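Local atomic coordinates of fluoride-specific ion channel FluC (Bordetella pertussis, PDB entry 5NKQ), a protein that conducts fluoride ions selectively across the bacterial inner membrane, lowering their concentration in the cell and so their toxicity. Residues 22-25 against 26-30. Residues are numbered along the deposited sequence; the frame is centred on the assembly and turned at random.
Sequences LRWV and LGLKL. Unlike the reference sequence in segment 26-30: Lys29 (reference Arg).
Leu28 lays its CD1 methyl over one face of the Trp24 indole, one turn back along transmembrane helix 6-30, here in its last two turns. Leu28 CD1 sits 3.9 Å from the centroid of the Trp24 five-membered ring, 25° off the ring normal, a CH-pi contact. With chi1 of Trp24 at 177°, CG anti to the backbone N, the indole stands out from the helix, and Leu28, its CG beside its own backbone N, reaches back toward it; Phe9 of the second subunit packs edge-to-face with the same indole. Underneath run four i to i+4 backbone bonds. Leu22 O takes Leu26 N at 2.9 Å in the straightest of them, Arg23 O takes Gly27 N, and Trp24 O takes Leu28 N. Val25 O receives Lys29 N at 3.0 Å, more bent at 138°, and Leu26 O then accepts Leu30 N. Arg23 is the buried one: its side chain passes about 5 Å from the bound sodium ion at its nearest, and its guanidinium is held by backbone carbonyls, NE by Gly78 O and NH2 by Thr73 O of the second subunit. On the flank facing helix 65-79, Leu22 packs on Phe75 and Leu79 and also meets Leu26, its CG 4.0 Å from Leu26 CD1.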
loop_
_atom_site.group_PDB
_atom_site.type_symbol
_atom_site.label_atom_id
_atom_site.label_comp_id
_atom_site.label_asym_id
_atom_site.label_seq_id
_atom_site.Cartn_x
_atom_site.Cartn_y
_atom_site.Cartn_z
ATOM N N LEU A 22 -10.410 -4.419 -9.671
ATOM C CA LEU A 22 -11.032 -3.121 -9.428
ATOM C C LEU A 22 -10.002 -1.998 -9.466
ATOM O O LEU A 22 -10.253 -0.941 -10.057
ATOM C CB LEU A 22 -11.767 -3.134 -8.089
ATOM C CG LEU A 22 -12.432 -1.820 -7.676
ATOM C CD1 LEU A 22 -13.384 -1.339 -8.761
ATOM C CD2 LEU A 22 -13.159 -1.983 -6.350
ATOM N N ARG A 23 -8.842 -2.205 -8.839
ATOM C CA ARG A 23 -7.788 -1.196 -8.890
ATOM C C ARG A 23 -7.310 -0.973 -10.319
ATOM O O ARG A 23 -7.046 0.165 -10.725
ATOM C CB ARG A 23 -6.623 -1.609 -7.989
ATOM C CG ARG A 23 -5.335 -0.843 -8.247
ATOM C CD ARG A 23 -4.281 -1.161 -7.200
ATOM N NE ARG A 23 -4.163 -2.595 -6.951
ATOM C CZ ARG A 23 -3.348 -3.406 -7.616
ATOM N NH1 ARG A 23 -2.572 -2.925 -8.578
ATOM N NH2 ARG A 23 -3.308 -4.698 -7.322
ATOM N N TRP A 24 -7.203 -2.051 -11.100
ATOM C CA TRP A 24 -6.777 -1.926 -12.490
ATOM C C TRP A 24 -7.777 -1.111 -13.303
ATOM O O TRP A 24 -7.384 -0.244 -14.092
ATOM C CB TRP A 24 -6.583 -3.316 -13.095
ATOM C CG TRP A 24 -6.221 -3.314 -14.546
ATOM C CD1 TRP A 24 -5.190 -2.642 -15.136
ATOM C CD2 TRP A 24 -6.876 -4.041 -15.593
ATOM N NE1 TRP A 24 -5.170 -2.897 -16.485
ATOM C CE2 TRP A 24 -6.194 -3.754 -16.791
ATOM C CE3 TRP A 24 -7.975 -4.906 -15.633
ATOM C CZ2 TRP A 24 -6.575 -4.298 -18.016
ATOM C CZ3 TRP A 24 -8.352 -5.444 -16.849
ATOM C CH2 TRP A 24 -7.654 -5.138 -18.024
ATOM N N VAL A 25 -9.072 -1.368 -13.115
ATOM C CA VAL A 25 -10.091 -0.617 -13.843
ATOM C C VAL A 25 -10.112 0.837 -13.387
ATOM O O VAL A 25 -10.206 1.759 -14.208
ATOM C CB VAL A 25 -11.467 -1.285 -13.679
ATOM C CG1 VAL A 25 -12.565 -0.388 -14.225
ATOM C CG2 VAL A 25 -11.486 -2.635 -14.382
ATOM N N LEU A 26 -10.025 1.068 -12.072
ATOM C CA LEU A 26 -10.006 2.437 -11.561
ATOM C C LEU A 26 -8.834 3.223 -12.131
ATOM O O LEU A 26 -8.965 4.415 -12.432
ATOM C CB LEU A 26 -9.951 2.427 -10.033
ATOM C CG LEU A 26 -11.248 2.094 -9.294
ATOM C CD1 LEU A 26 -10.982 1.894 -7.810
ATOM C CD2 LEU A 26 -12.278 3.192 -9.510
ATOM N N GLY A 27 -7.681 2.574 -12.291
ATOM C CA GLY A 27 -6.539 3.253 -12.879
ATOM C C GLY A 27 -6.755 3.596 -14.340
ATOM O O GLY A 27 -6.390 4.684 -14.791
ATOM N N LEU A 28 -7.356 2.678 -15.100
ATOM C CA LEU A 28 -7.600 2.942 -16.513
ATOM C C LEU A 28 -8.603 4.072 -16.712
ATOM O O LEU A 28 -8.546 4.774 -17.728
ATOM C CB LEU A 28 -8.091 1.670 -17.207
ATOM C CG LEU A 28 -7.115 0.492 -17.235
ATOM C CD1 LEU A 28 -7.754 -0.721 -17.895
ATOM C CD2 LEU A 28 -5.828 0.878 -17.947
ATOM N N LYS A 29 -9.512 4.274 -15.759
ATOM C CA LYS A 29 -10.561 5.273 -15.900
ATOM C C LYS A 29 -10.276 6.575 -15.163
ATOM O O LYS A 29 -10.866 7.602 -15.516
ATOM C CB LYS A 29 -11.902 4.712 -15.408
ATOM C CG LYS A 29 -12.471 3.602 -16.278
ATOM C CD LYS A 29 -13.834 3.151 -15.774
ATOM C CE LYS A 29 -14.434 2.084 -16.676
ATOM N NZ LYS A 29 -14.625 2.580 -18.067
ATOM N N LEU A 30 -9.397 6.570 -14.164
ATOM C CA LEU A 30 -9.190 7.751 -13.336
ATOM C C LEU A 30 -7.764 8.280 -13.328
ATOM O O LEU A 30 -7.579 9.481 -13.118
ATOM C CB LEU A 30 -9.615 7.473 -11.884
ATOM C CG LEU A 30 -11.095 7.176 -11.643
ATOM C CD1 LEU A 30 -11.356 6.930 -10.164
ATOM C CD2 LEU A 30 -11.961 8.315 -12.162
#